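Local coordinates for protein alginate lyase A1-II' (Sphingomonas sp. A1, PDB 2CWS) that probably depolymerises the polysaccharide alginate as a lyase of polysaccharide lyase family 7, at residues Ser38-Thr43 against Thr50-Thr55; Trp83-Thr88 against Gly192-Lys197; Leu124-Phe129 against Gly146-Asn151. All blocks are in the same frame, centred on the assembly; numbering follows the deposited sequence.

Contact 1 of 3, residues Ser38-Thr43 against Thr50-Thr55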
ATOM      1  N   SER A  38       8.821  15.296  -6.975  1.00  5.76           N
ATOM      2  CA  SER A  38       8.035  15.803  -8.084  1.00  5.86           C
ATOM      3  C   SER A  38       6.658  16.211  -7.553  1.00  5.45           C
ATOM      4  O   SER A  38       6.377  16.134  -6.348  1.00  6.14           O
ATOM      5  CB  SER A  38       7.840  14.714  -9.131  1.00  6.92           C
ATOM      6  OG  SER A  38       6.983  13.707  -8.620  1.00  6.62           O
ATOM      7  N   GLN A  39       5.768  16.571  -8.487  1.00  5.82           N
ATOM      8  CA  GLN A  39       4.397  16.901  -8.097  1.00  5.64           C
ATOM      9  C   GLN A  39       3.680  15.707  -7.477  1.00  4.51           C
ATOM     10  O   GLN A  39       2.693  15.900  -6.781  1.00  5.21           O
ATOM     11  CB  GLN A  39       3.581  17.434  -9.311  0.66  6.72           C
ATOM     12  CG  GLN A  39       3.369  16.362 -10.367  0.66  7.04           C
ATOM     13  CD  GLN A  39       2.754  16.926 -11.629  0.66  7.60           C
ATOM     14  OE1 GLN A  39       1.818  17.705 -11.567  0.66 10.42           O
ATOM     15  NE2 GLN A  39       3.243  16.509 -12.811  0.66  9.38           N
ATOM     16  N   TYR A  40       4.170  14.495  -7.752  1.00  4.34           N
ATOM     17  CA  TYR A  40       3.504  13.292  -7.270  1.00  3.95           C
ATOM     18  C   TYR A  40       4.016  12.786  -5.908  1.00  3.81           C
ATOM     19  O   TYR A  40       3.409  11.924  -5.314  1.00  3.76           O
ATOM     20  CB  TYR A  40       3.731  12.156  -8.261  1.00  4.94           C
ATOM     21  CG  TYR A  40       3.273  12.524  -9.664  1.00  5.00           C
ATOM     22  CD1 TYR A  40       1.964  12.803  -9.964  1.00  5.17           C
ATOM     23  CD2 TYR A  40       4.236  12.529 -10.721  1.00  6.71           C
ATOM     24  CE1 TYR A  40       1.550  13.136 -11.270  1.00  6.54           C
ATOM     25  CE2 TYR A  40       3.816  12.835 -12.003  1.00  6.96           C
ATOM     26  CZ  TYR A  40       2.477  13.122 -12.263  1.00  6.72           C
ATOM     27  OH  TYR A  40       2.110  13.427 -13.564  1.00  9.96           O
ATOM     28  N   PHE A  41       5.169  13.301  -5.492  1.00  4.10           N
ATOM     29  CA  PHE A  41       5.905  12.691  -4.392  1.00  3.65           C
ATOM     30  C   PHE A  41       6.889  13.727  -3.842  1.00  4.00           C
ATOM     31  O   PHE A  41       7.850  14.069  -4.557  1.00  4.90           O
ATOM     32  CB  PHE A  41       6.636  11.479  -4.931  1.00  4.73           C
ATOM     33  CG  PHE A  41       7.460  10.736  -3.906  1.00  4.16           C
ATOM     34  CD1 PHE A  41       6.848   9.806  -3.070  1.00  4.39           C
ATOM     35  CD2 PHE A  41       8.844  10.945  -3.809  1.00  4.65           C
ATOM     36  CE1 PHE A  41       7.598   9.070  -2.160  1.00  4.92           C
ATOM     37  CE2 PHE A  41       9.598  10.193  -2.902  1.00  4.95           C
ATOM     38  CZ  PHE A  41       8.983   9.246  -2.084  1.00  5.07           C
ATOM     39  N   TYR A  42       6.642  14.198  -2.626  1.00  3.82           N
ATOM     40  CA  TYR A  42       7.469  15.302  -2.148  1.00  4.28           C
ATOM     41  C   TYR A  42       7.384  15.344  -0.622  1.00  4.28           C
ATOM     42  O   TYR A  42       6.529  14.737  -0.012  1.00  4.70           O
ATOM     43  CB  TYR A  42       7.000  16.628  -2.746  1.00  4.66           C
ATOM     44  CG  TYR A  42       5.560  17.000  -2.450  1.00  4.67           C
ATOM     45  CD1 TYR A  42       5.226  17.734  -1.338  1.00  5.40           C
ATOM     46  CD2 TYR A  42       4.552  16.632  -3.322  1.00  5.11           C
ATOM     47  CE1 TYR A  42       3.928  18.090  -1.033  1.00  6.09           C
ATOM     48  CE2 TYR A  42       3.218  17.012  -3.075  1.00  5.59           C
ATOM     49  CZ  TYR A  42       2.914  17.731  -1.918  1.00  6.06           C
ATOM     50  OH  TYR A  42       1.645  18.165  -1.660  1.00  6.86           O
ATOM     51  N   THR A  43       8.309  16.128  -0.047  1.00  4.55           N
ATOM     52  CA  THR A  43       8.263  16.370   1.406  1.00  4.86           C
ATOM     53  C   THR A  43       7.484  17.648   1.635  1.00  4.66           C
ATOM     54  O   THR A  43       7.836  18.693   1.075  1.00  5.84           O
ATOM     55  CB  THR A  43       9.687  16.521   1.940  1.00  5.57           C
ATOM     56  OG1 THR A  43      10.359  15.274   1.772  1.00  5.54           O
ATOM     57  CG2 THR A  43       9.640  16.945   3.408  1.00  5.61           C
ATOM     58  N   THR A  50       4.787  12.817   0.978  1.00  3.75           N
ATOM     59  CA  THR A  50       3.469  13.204   0.505  1.00  3.93           C
ATOM     60  C   THR A  50       3.290  12.674  -0.908  1.00  3.21           C
ATOM     61  O   THR A  50       4.134  12.920  -1.784  1.00  4.76           O
ATOM     62  CB  THR A  50       3.360  14.732   0.571  1.00  4.04           C
ATOM     63  OG1 THR A  50       3.635  15.178   1.878  1.00  4.81           O
ATOM     64  CG2 THR A  50       1.894  15.151   0.245  1.00  5.26           C
ATOM     65  N   PHE A  51       2.169  11.993  -1.117  1.00  3.56           N
ATOM     66  CA  PHE A  51       1.842  11.325  -2.381  1.00  3.41           C
ATOM     67  C   PHE A  51       0.631  12.010  -2.981  1.00  3.47           C
ATOM     68  O   PHE A  51      -0.443  12.050  -2.324  1.00  4.33           O
ATOM     69  CB  PHE A  51       1.461   9.861  -2.127  1.00  3.77           C
ATOM     70  CG  PHE A  51       2.551   9.037  -1.447  1.00  3.51           C
ATOM     71  CD1 PHE A  51       3.423   8.270  -2.223  1.00  3.82           C
ATOM     72  CD2 PHE A  51       2.664   9.016  -0.071  1.00  3.96           C
ATOM     73  CE1 PHE A  51       4.363   7.467  -1.610  1.00  4.28           C
ATOM     74  CE2 PHE A  51       3.628   8.225   0.540  1.00  4.40           C
ATOM     75  CZ  PHE A  51       4.472   7.427  -0.228  1.00  4.22           C
ATOM     76  N   TRP A  52       0.763  12.540  -4.200  1.00  3.69           N
ATOM     77  CA  TRP A  52      -0.346  13.201  -4.886  1.00  3.49           C
ATOM     78  C   TRP A  52      -0.628  12.463  -6.198  1.00  3.80           C
ATOM     79  O   TRP A  52       0.319  12.128  -6.929  1.00  4.12           O
ATOM     80  CB  TRP A  52      -0.003  14.711  -5.160  1.00  4.52           C
ATOM     81  CG  TRP A  52      -1.103  15.322  -5.999  1.00  3.91           C
ATOM     82  CD1 TRP A  52      -2.326  15.741  -5.501  1.00  4.14           C
ATOM     83  CD2 TRP A  52      -1.168  15.551  -7.412  1.00  4.21           C
ATOM     84  NE1 TRP A  52      -3.107  16.215  -6.513  1.00  4.34           N
ATOM     85  CE2 TRP A  52      -2.405  16.109  -7.723  1.00  4.28           C
ATOM     86  CE3 TRP A  52      -0.213  15.342  -8.463  1.00  5.09           C
ATOM     87  CZ2 TRP A  52      -2.814  16.466  -9.005  1.00  4.76           C
ATOM     88  CZ3 TRP A  52      -0.611  15.699  -9.748  1.00  5.88           C
ATOM     89  CH2 TRP A  52      -1.887  16.262 -10.008  1.00  5.99           C
ATOM     90  N   ALA A  53      -1.907  12.218  -6.477  1.00  3.81           N
ATOM     91  CA  ALA A  53      -2.246  11.563  -7.752  1.00  4.23           C
ATOM     92  C   ALA A  53      -3.595  12.071  -8.234  1.00  3.75           C
ATOM     93  O   ALA A  53      -4.559  12.100  -7.454  1.00  4.30           O
ATOM     94  CB  ALA A  53      -2.314  10.039  -7.617  1.00  5.13           C
ATOM     95  N   PRO A  54      -3.705  12.436  -9.496  1.00  4.45           N
ATOM     96  CA  PRO A  54      -4.972  12.863 -10.092  1.00  5.13           C
ATOM     97  C   PRO A  54      -5.784  11.675 -10.571  1.00  4.59           C
ATOM     98  O   PRO A  54      -5.253  10.644 -10.997  1.00  5.01           O
ATOM     99  CB  PRO A  54      -4.501  13.722 -11.288  1.00  6.23           C
ATOM    100  CG  PRO A  54      -3.248  13.013 -11.742  1.00  6.09           C
ATOM    101  CD  PRO A  54      -2.553  12.543 -10.482  1.00  5.29           C
ATOM    102  N   THR A  55      -7.113  11.848 -10.596  1.00  4.92           N
ATOM    103  CA  THR A  55      -8.006  10.751 -11.009  1.00  4.79           C
ATOM    104  C   THR A  55      -7.846  10.400 -12.484  1.00  5.53           C
ATOM    105  O   THR A  55      -8.201   9.263 -12.848  1.00  6.47           O
ATOM    106  CB  THR A  55      -9.495  11.047 -10.716  1.00  5.43           C
ATOM    107  OG1 THR A  55      -9.894  12.202 -11.470  1.00  6.46           O
ATOM    108  CG2 THR A  55      -9.682  11.306  -9.213  1.00  5.10           C
TER
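Tyr42 holds CG between its backbone N and carbonyl carbon (chi1 59°), which lays one face of its ring over Thr50. Thr50 CB sits 3.9 Å from the centroid of the Tyr42 ring in a CH-pi contact, and Thr50 CG2 touches Tyr42 CZ at 3.5 Å; the Thr50 hydroxyl is engaged with Ala48 O. With CG anti to its backbone N (chi1 174°), Trp52 swings its indole alongside Tyr40, rim to rim in nearly parallel planes, Tyr40 CD1 3.7 Å from Trp52 CE3. Phe41 and Phe51 lie side by side on the other face as an offset edge-to-face pair, planes at 66°, the edge of Phe41 turned to the face of Phe51. Phe41-Phe51 is the antiparallel non-hydrogen-bonded pair and Tyr42-Thr50 the hydrogen-bonded one: Tyr42 N reaches Thr50 O at 2.9 Å and Thr50 N returns to Tyr42 O at 2.8 Å. Trp52 N binds Tyr40 O, which also meets Ser68 OG. The hairpin of strands 41-43 and 49-54 ends one seven-stranded antiparallel sheet: strand 215-228 pairs with 49-54, its Ile217 touching Thr50 and Trp52, while Phe51 packs on Leu220 and on Asn204 of strand 204-206, and Phe41 on Pro6 of helix 6-9.

Contact 2 of 3, residues Trp83-Thr88 against Gly192-Lys197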
ATOM      1  N   TRP A  83       8.217 -12.260  -0.455  1.00  4.27           N
ATOM      2  CA  TRP A  83       8.190 -13.087   0.755  1.00  4.47           C
ATOM      3  C   TRP A  83       6.968 -13.980   0.798  1.00  4.53           C
ATOM      4  O   TRP A  83       6.020 -13.842   0.030  1.00  5.32           O
ATOM      5  CB  TRP A  83       8.343 -12.212   1.991  1.00  4.58           C
ATOM      6  CG  TRP A  83       7.478 -11.000   2.087  1.00  4.15           C
ATOM      7  CD1 TRP A  83       7.801  -9.721   1.675  1.00  4.46           C
ATOM      8  CD2 TRP A  83       6.140 -10.910   2.628  1.00  4.12           C
ATOM      9  NE1 TRP A  83       6.776  -8.842   1.962  1.00  4.32           N
ATOM     10  CE2 TRP A  83       5.741  -9.563   2.534  1.00  4.10           C
ATOM     11  CE3 TRP A  83       5.262 -11.860   3.207  1.00  4.64           C
ATOM     12  CZ2 TRP A  83       4.494  -9.129   2.982  1.00  4.41           C
ATOM     13  CZ3 TRP A  83       4.025 -11.406   3.646  1.00  4.76           C
ATOM     14  CH2 TRP A  83       3.645 -10.068   3.531  1.00  4.69           C
ATOM     15  N   GLY A  84       7.019 -14.968   1.707  1.00  6.23           N
ATOM     16  CA  GLY A  84       6.025 -16.013   1.752  1.00  6.03           C
ATOM     17  C   GLY A  84       5.147 -16.009   2.993  1.00  5.61           C
ATOM     18  O   GLY A  84       5.273 -15.182   3.893  1.00  6.17           O
ATOM     19  N   TRP A  85       4.244 -17.007   2.996  1.00  5.86           N
ATOM     20  CA  TRP A  85       3.228 -17.038   4.050  1.00  6.11           C
ATOM     21  C   TRP A  85       3.800 -17.424   5.419  1.00  5.47           C
ATOM     22  O   TRP A  85       3.157 -17.089   6.428  1.00  6.40           O
ATOM     23  CB  TRP A  85       2.106 -18.001   3.664  1.00  6.88           C
ATOM     24  CG  TRP A  85       2.482 -19.472   3.631  1.00  7.61           C
ATOM     25  CD1 TRP A  85       3.118 -20.151   2.646  1.00  8.61           C
ATOM     26  CD2 TRP A  85       2.197 -20.405   4.697  1.00  8.22           C
ATOM     27  NE1 TRP A  85       3.265 -21.479   3.049  1.00  9.37           N
ATOM     28  CE2 TRP A  85       2.698 -21.652   4.303  1.00  9.08           C
ATOM     29  CE3 TRP A  85       1.587 -20.309   5.969  1.00  9.89           C
ATOM     30  CZ2 TRP A  85       2.586 -22.786   5.124  1.00 12.42           C
ATOM     31  CZ3 TRP A  85       1.455 -21.400   6.790  1.00 10.69           C
ATOM     32  CH2 TRP A  85       1.956 -22.628   6.364  1.00 12.65           C
ATOM     33  N   GLN A  86       4.902 -18.150   5.443  1.00  5.79           N
ATOM     34  CA  GLN A  86       5.463 -18.595   6.719  1.00  6.29           C
ATOM     35  C   GLN A  86       6.375 -17.547   7.314  1.00  6.11           C
ATOM     36  O   GLN A  86       6.989 -16.771   6.551  1.00  6.84           O
ATOM     37  CB  GLN A  86       6.262 -19.877   6.499  1.00  7.78           C
ATOM     38  CG  GLN A  86       5.497 -20.959   5.828  1.00 13.48           C
ATOM     39  CD  GLN A  86       6.399 -22.069   5.273  1.00 16.16           C
ATOM     40  OE1 GLN A  86       6.338 -23.090   5.993  1.00 30.48           O
ATOM     41  NE2 GLN A  86       7.098 -21.897   4.136  1.00 11.65           N
ATOM     42  N   GLY A  87       6.499 -17.543   8.640  1.00  6.99           N
ATOM     43  CA  GLY A  87       7.283 -16.539   9.364  1.00  7.51           C
ATOM     44  C   GLY A  87       6.463 -15.284   9.600  1.00  6.22           C
ATOM     45  O   GLY A  87       5.226 -15.291   9.400  1.00  6.78           O
ATOM     46  N   THR A  88       7.138 -14.206   9.991  1.00  5.77           N
ATOM     47  CA  THR A  88       6.483 -12.956  10.359  1.00  5.31           C
ATOM     48  C   THR A  88       6.975 -11.822   9.498  1.00  5.28           C
ATOM     49  O   THR A  88       8.160 -11.641   9.280  1.00  7.35           O
ATOM     50  CB  THR A  88       6.726 -12.671  11.854  1.00  5.71           C
ATOM     51  OG1 THR A  88       6.015 -13.639  12.624  1.00  6.56           O
ATOM     52  CG2 THR A  88       6.223 -11.309  12.252  1.00  7.45           C
ATOM     53  N   GLY A 192      -4.584 -22.276  -1.332  1.00  7.43           N
ATOM     54  CA  GLY A 192      -3.862 -21.747  -2.517  1.00  8.06           C
ATOM     55  C   GLY A 192      -3.081 -20.499  -2.240  1.00  6.66           C
ATOM     56  O   GLY A 192      -2.191 -20.169  -3.046  1.00  7.74           O
ATOM     57  N   TRP A 193      -3.331 -19.784  -1.159  1.00  6.29           N
ATOM     58  CA  TRP A 193      -2.448 -18.647  -0.834  1.00  5.65           C
ATOM     59  C   TRP A 193      -1.019 -19.107  -0.551  1.00  5.38           C
ATOM     60  O   TRP A 193      -0.100 -18.309  -0.650  1.00  6.67           O
ATOM     61  CB  TRP A 193      -2.995 -17.874   0.347  1.00  5.17           C
ATOM     62  CG  TRP A 193      -4.210 -17.031   0.122  1.00  5.07           C
ATOM     63  CD1 TRP A 193      -5.462 -17.317   0.619  1.00  5.48           C
ATOM     64  CD2 TRP A 193      -4.323 -15.803  -0.604  1.00  4.95           C
ATOM     65  NE1 TRP A 193      -6.369 -16.327   0.244  1.00  5.22           N
ATOM     66  CE2 TRP A 193      -5.653 -15.391  -0.509  1.00  5.14           C
ATOM     67  CE3 TRP A 193      -3.409 -15.011  -1.323  1.00  5.30           C
ATOM     68  CZ2 TRP A 193      -6.143 -14.218  -1.099  1.00  5.51           C
ATOM     69  CZ3 TRP A 193      -3.904 -13.843  -1.904  1.00  5.39           C
ATOM     70  CH2 TRP A 193      -5.238 -13.455  -1.806  1.00  6.11           C
ATOM     71  N   LYS A 194      -0.794 -20.379  -0.250  1.00  6.29           N
ATOM     72  CA  LYS A 194       0.573 -20.856  -0.086  1.00  6.91           C
ATOM     73  C   LYS A 194       1.306 -20.910  -1.416  1.00  7.32           C
ATOM     74  O   LYS A 194       2.535 -21.049  -1.390  1.00  9.10           O
ATOM     75  CB  LYS A 194       0.593 -22.260   0.544  1.00  7.94           C
ATOM     76  CG  LYS A 194       0.062 -22.322   1.978  1.00  9.05           C
ATOM     77  CD  LYS A 194       0.172 -23.739   2.504  1.00 12.01           C
ATOM     78  CE  LYS A 194      -0.460 -23.933   3.854  1.00 18.45           C
ATOM     79  NZ  LYS A 194      -0.147 -25.291   4.422  1.00 19.11           N
ATOM     80  N   ASN A 195       0.606 -20.803  -2.546  1.00  7.01           N
ATOM     81  CA  ASN A 195       1.251 -20.816  -3.879  1.00  8.72           C
ATOM     82  C   ASN A 195       1.480 -19.427  -4.437  1.00  8.22           C
ATOM     83  O   ASN A 195       1.810 -19.293  -5.625  1.00 12.65           O
ATOM     84  CB  ASN A 195       0.352 -21.597  -4.854  1.00  9.59           C
ATOM     85  CG  ASN A 195       0.275 -23.080  -4.447  1.00 11.42           C
ATOM     86  OD1 ASN A 195       1.283 -23.636  -4.002  1.00 14.43           O
ATOM     87  ND2 ASN A 195      -0.917 -23.650  -4.597  1.00 16.01           N
ATOM     88  N   LEU A 196       1.371 -18.413  -3.568  1.00  7.59           N
ATOM     89  CA  LEU A 196       1.691 -17.038  -3.931  1.00  6.62           C
ATOM     90  C   LEU A 196       2.763 -16.534  -2.981  1.00  6.55           C
ATOM     91  O   LEU A 196       2.917 -17.010  -1.865  1.00  8.13           O
ATOM     92  CB  LEU A 196       0.441 -16.167  -3.865  0.72  6.67           C
ATOM     93  CG  LEU A 196      -0.644 -16.576  -4.838  0.72  8.58           C
ATOM     94  CD1 LEU A 196      -1.843 -15.641  -4.615  0.72  8.55           C
ATOM     95  CD2 LEU A 196      -0.193 -16.486  -6.294  0.72  8.33           C
ATOM     96  N   LYS A 197       3.470 -15.493  -3.450  1.00  5.60           N
ATOM     97  CA  LYS A 197       4.339 -14.676  -2.609  1.00  5.57           C
ATOM     98  C   LYS A 197       3.699 -13.313  -2.472  1.00  4.88           C
ATOM     99  O   LYS A 197       2.607 -13.050  -3.009  1.00  5.33           O
ATOM    100  CB  LYS A 197       5.719 -14.561  -3.250  0.70  6.24           C
ATOM    101  CG  LYS A 197       6.261 -15.958  -3.614  0.70  8.64           C
ATOM    102  CD  LYS A 197       6.680 -16.750  -2.397  0.70  9.57           C
ATOM    103  CE  LYS A 197       7.928 -16.245  -1.724  0.70 13.08           C
ATOM    104  NZ  LYS A 197       9.261 -16.501  -2.374  0.70 12.61           N
TER
HETATM  105  O   HOH W   1       3.996 -18.154   0.278  1.00 10.40           O
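Lys194 lies across one face of the Trp85 indole, its aliphatic chain doing the touching. CG stands 3.6 Å from the centroid of the five-membered ring of Trp85 in a CH-pi contact, and the extended chain then runs on over the benzo part, where Lys194 CE comes within 3.5 Å of Trp85 CZ2. Trp85 turns its CG between the backbone N and carbonyl carbon (chi1 68°), which presents the indole face to the lysine; Gln86 CG packs on the opposite face, sandwiching the ring between two aliphatic chains. In the conformer described, one of two, Lys197 bends at chi2, chi3 and chi4 and curls against the backbone of Trp83, Lys197 CE 3.5 Å from Trp83 C. A water joins the two backbones, accepting from Trp85 N at 3.0 Å and donating to Leu196 O at 2.7 Å; it also lies in plane at the edge of the indole. Deeper in, Trp83 stacks on His89 of strand 88-99 and bonds through NE1 to Glu72 of strand 67-72. The two loops precede strands 88-99 and 197-202, which belong to different sheets, and Val187 of helix 186-189 touches both Trp85 and Lys194.

Contact 3 of 3, residues Leu124-Phe129 against Gly146-Asn151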
ATOM      1  N   LEU A 124      -3.916  -9.067  -1.359  1.00  4.37           N
ATOM      2  CA  LEU A 124      -4.382  -9.781  -0.163  1.00  4.47           C
ATOM      3  C   LEU A 124      -5.019  -8.842   0.864  1.00  3.83           C
ATOM      4  O   LEU A 124      -6.127  -9.097   1.321  1.00  5.56           O
ATOM      5  CB  LEU A 124      -3.206 -10.521   0.492  1.00  4.72           C
ATOM      6  CG  LEU A 124      -3.573 -11.218   1.841  1.00  5.25           C
ATOM      7  CD1 LEU A 124      -4.576 -12.362   1.596  1.00  6.34           C
ATOM      8  CD2 LEU A 124      -2.312 -11.704   2.534  1.00  6.58           C
ATOM      9  N   VAL A 125      -4.327  -7.767   1.234  1.00  4.17           N
ATOM     10  CA  VAL A 125      -4.866  -6.778   2.180  1.00  3.88           C
ATOM     11  C   VAL A 125      -4.905  -5.437   1.478  1.00  3.66           C
ATOM     12  O   VAL A 125      -3.897  -5.036   0.887  1.00  4.16           O
ATOM     13  CB  VAL A 125      -4.034  -6.680   3.466  1.00  4.28           C
ATOM     14  CG1 VAL A 125      -4.630  -5.611   4.395  1.00  5.57           C
ATOM     15  CG2 VAL A 125      -3.918  -8.056   4.148  1.00  5.13           C
ATOM     16  N   LYS A 126      -6.012  -4.738   1.594  1.00  3.87           N
ATOM     17  CA  LYS A 126      -6.159  -3.372   1.109  1.00  4.11           C
ATOM     18  C   LYS A 126      -6.665  -2.485   2.215  1.00  3.61           C
ATOM     19  O   LYS A 126      -7.737  -2.754   2.787  1.00  4.91           O
ATOM     20  CB  LYS A 126      -7.157  -3.295  -0.071  1.00  5.32           C
ATOM     21  CG  LYS A 126      -6.752  -4.230  -1.224  1.00  7.74           C
ATOM     22  CD  LYS A 126      -7.928  -4.503  -2.195  1.00 10.88           C
ATOM     23  CE  LYS A 126      -8.918  -5.498  -1.521  1.00 16.56           C
ATOM     24  NZ  LYS A 126     -10.042  -5.782  -2.474  1.00 23.19           N
ATOM     25  N   ALA A 127      -5.911  -1.437   2.560  1.00  3.67           N
ATOM     26  CA  ALA A 127      -6.315  -0.493   3.609  1.00  3.31           C
ATOM     27  C   ALA A 127      -7.061   0.635   2.930  1.00  2.83           C
ATOM     28  O   ALA A 127      -6.448   1.517   2.319  1.00  3.87           O
ATOM     29  CB  ALA A 127      -5.085  -0.040   4.386  1.00  5.03           C
ATOM     30  N   VAL A 128      -8.395   0.576   2.996  1.00  3.38           N
ATOM     31  CA  VAL A 128      -9.273   1.494   2.273  1.00  3.72           C
ATOM     32  C   VAL A 128      -9.718   2.626   3.169  1.00  4.57           C
ATOM     33  O   VAL A 128     -10.445   2.399   4.153  1.00  6.78           O
ATOM     34  CB  VAL A 128     -10.505   0.736   1.753  1.00  4.91           C
ATOM     35  CG1 VAL A 128     -11.398   1.693   0.961  1.00  8.12           C
ATOM     36  CG2 VAL A 128     -10.100  -0.480   0.904  1.00  6.60           C
ATOM     37  N   PHE A 129      -9.265   3.842   2.845  1.00  4.07           N
ATOM     38  CA  PHE A 129      -9.583   5.031   3.625  1.00  4.69           C
ATOM     39  C   PHE A 129     -10.790   5.725   3.038  1.00  4.74           C
ATOM     40  O   PHE A 129     -10.839   6.038   1.850  1.00  6.07           O
ATOM     41  CB  PHE A 129      -8.370   5.989   3.642  1.00  5.72           C
ATOM     42  CG  PHE A 129      -8.693   7.265   4.411  1.00  4.74           C
ATOM     43  CD1 PHE A 129      -9.310   8.362   3.839  1.00  6.14           C
ATOM     44  CD2 PHE A 129      -8.363   7.321   5.752  1.00  6.93           C
ATOM     45  CE1 PHE A 129      -9.662   9.438   4.591  1.00  5.89           C
ATOM     46  CE2 PHE A 129      -8.707   8.423   6.511  1.00  6.81           C
ATOM     47  CZ  PHE A 129      -9.393   9.498   5.917  1.00  5.99           C
ATOM     48  N   GLY A 146     -14.785 -15.585  -5.009  0.62 17.72           N
ATOM     49  CA  GLY A 146     -15.127 -15.104  -3.673  0.62 17.81           C
ATOM     50  C   GLY A 146     -15.001 -13.580  -3.672  0.62 13.89           C
ATOM     51  O   GLY A 146     -14.924 -13.075  -4.779  0.62 19.96           O
ATOM     52  N   SER A 147     -14.961 -12.981  -2.499  0.62 13.86           N
ATOM     53  CA  SER A 147     -15.027 -11.591  -2.153  0.62 11.68           C
ATOM     54  C   SER A 147     -13.992 -11.261  -1.078  0.62  7.48           C
ATOM     55  O   SER A 147     -12.995 -12.000  -0.965  0.62  5.86           O
ATOM     56  CB  SER A 147     -16.439 -11.300  -1.617  0.62 14.46           C
ATOM     57  OG  SER A 147     -16.491 -11.842  -0.297  0.62 30.45           O
ATOM     58  N   ASP A 148     -14.189 -10.196  -0.293  0.62  8.38           N
ATOM     59  CA  ASP A 148     -13.313  -9.814   0.801  0.62  7.41           C
ATOM     60  C   ASP A 148     -13.964  -9.960   2.170  0.62  6.07           C
ATOM     61  O   ASP A 148     -15.204  -9.908   2.296  0.62  7.63           O
ATOM     62  CB  ASP A 148     -12.909  -8.341   0.642  0.62  7.60           C
ATOM     63  CG  ASP A 148     -12.186  -8.042  -0.657  0.62  8.85           C
ATOM     64  OD1 ASP A 148     -12.131  -6.869  -1.083  0.62 12.53           O
ATOM     65  OD2 ASP A 148     -11.651  -8.987  -1.260  0.62  9.11           O
ATOM     66  N   VAL A 149     -13.122 -10.088   3.188  1.00  5.89           N
ATOM     67  CA  VAL A 149     -13.484  -9.928   4.594  1.00  6.22           C
ATOM     68  C   VAL A 149     -13.207  -8.467   4.957  1.00  4.99           C
ATOM     69  O   VAL A 149     -12.070  -8.011   4.854  1.00  6.90           O
ATOM     70  CB  VAL A 149     -12.690 -10.859   5.509  1.00  7.33           C
ATOM     71  CG1 VAL A 149     -13.158 -10.692   6.948  1.00  8.15           C
ATOM     72  CG2 VAL A 149     -12.796 -12.329   5.012  1.00  9.97           C
ATOM     73  N   HIS A 150     -14.241  -7.753   5.395  1.00  5.10           N
ATOM     74  CA  HIS A 150     -14.079  -6.352   5.763  1.00  4.97           C
ATOM     75  C   HIS A 150     -13.753  -6.249   7.232  1.00  4.90           C
ATOM     76  O   HIS A 150     -14.188  -7.070   8.053  1.00  6.67           O
ATOM     77  CB  HIS A 150     -15.380  -5.585   5.439  1.00  5.82           C
ATOM     78  CG  HIS A 150     -15.654  -5.611   3.961  1.00  5.46           C
ATOM     79  ND1 HIS A 150     -15.254  -4.605   3.142  1.00  6.35           N
ATOM     80  CD2 HIS A 150     -16.206  -6.536   3.130  1.00  7.13           C
ATOM     81  CE1 HIS A 150     -15.558  -4.881   1.879  1.00  6.96           C
ATOM     82  NE2 HIS A 150     -16.171  -6.055   1.864  1.00  8.19           N
ATOM     83  N   ASN A 151     -12.979  -5.215   7.583  1.00  4.73           N
ATOM     84  CA  ASN A 151     -12.598  -4.964   8.987  1.00  4.74           C
ATOM     85  C   ASN A 151     -12.656  -3.455   9.191  1.00  4.00           C
ATOM     86  O   ASN A 151     -11.746  -2.721   8.726  1.00  4.37           O
ATOM     87  CB  ASN A 151     -11.195  -5.494   9.299  1.00  5.15           C
ATOM     88  CG  ASN A 151     -11.136  -7.016   9.144  1.00  5.55           C
ATOM     89  OD1 ASN A 151     -11.527  -7.762  10.072  1.00  6.54           O
ATOM     90  ND2 ASN A 151     -10.704  -7.508   7.977  1.00  5.82           N
TER
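Lys126 and Asp148 form a surface salt bridge across the nine-stranded antiparallel sheet of this beta-sandwich. Their strands, 120-130 and 148-154, are not neighbours: strand 133-139 runs between them, so the two side chains span it, and Gln137 of that middle strand touches both. They cross at about a right angle. Lys126 rises off the sheet face, and its bend at chi3 (-75°) brings NZ across to Asp148. A single carboxylate oxygen takes the bond; Asp148 OD2 remains 3.8 Å from Lys126 NZ. Asp148 was built in two conformers; the bridge is that of the one described, so it may not always be made. With an alanine in place of Lys126, the carboxylate of Asp148 would probably lose this positive partner and be freer to turn. Lys126 pairs through its backbone with Gln137 of the middle strand, and just before it a classic beta bulge sets Leu124 and Val125 opposite the single residue Ile111. On strand 148-154, His150 ND1 and Asn151 N are both bonded to the carboxylate of Asp135. At the bridge itself, Lys126 NZ meets Asp148 OD1 at 2.7 Å, from the syn side and 26° out of the carboxylate plane.

Overall arrangement
All three contacts lie within the alginate lyase domain, of the concanavalin clan, whose two antiparallel sheets share them out. Contact 1 belongs to the edge of the seven-stranded sheet, contact 3 to the nine-stranded one, and contact 2 joins loops leading into one strand of each. Along the chain contact 1 closes first; contact 3 is then nested inside the long excursion closed by contact 2. Contact 1 lies across the chain's centre from the others, its centre about 32 Å from that of contact 2 and 25 Å from that of contact 3. Contacts 2 and 3, with centres about 18 Å apart, touch where Trp193 CZ2 packs 3.6 Å from Leu124 CD1, so loop and sheet are in direct contact there.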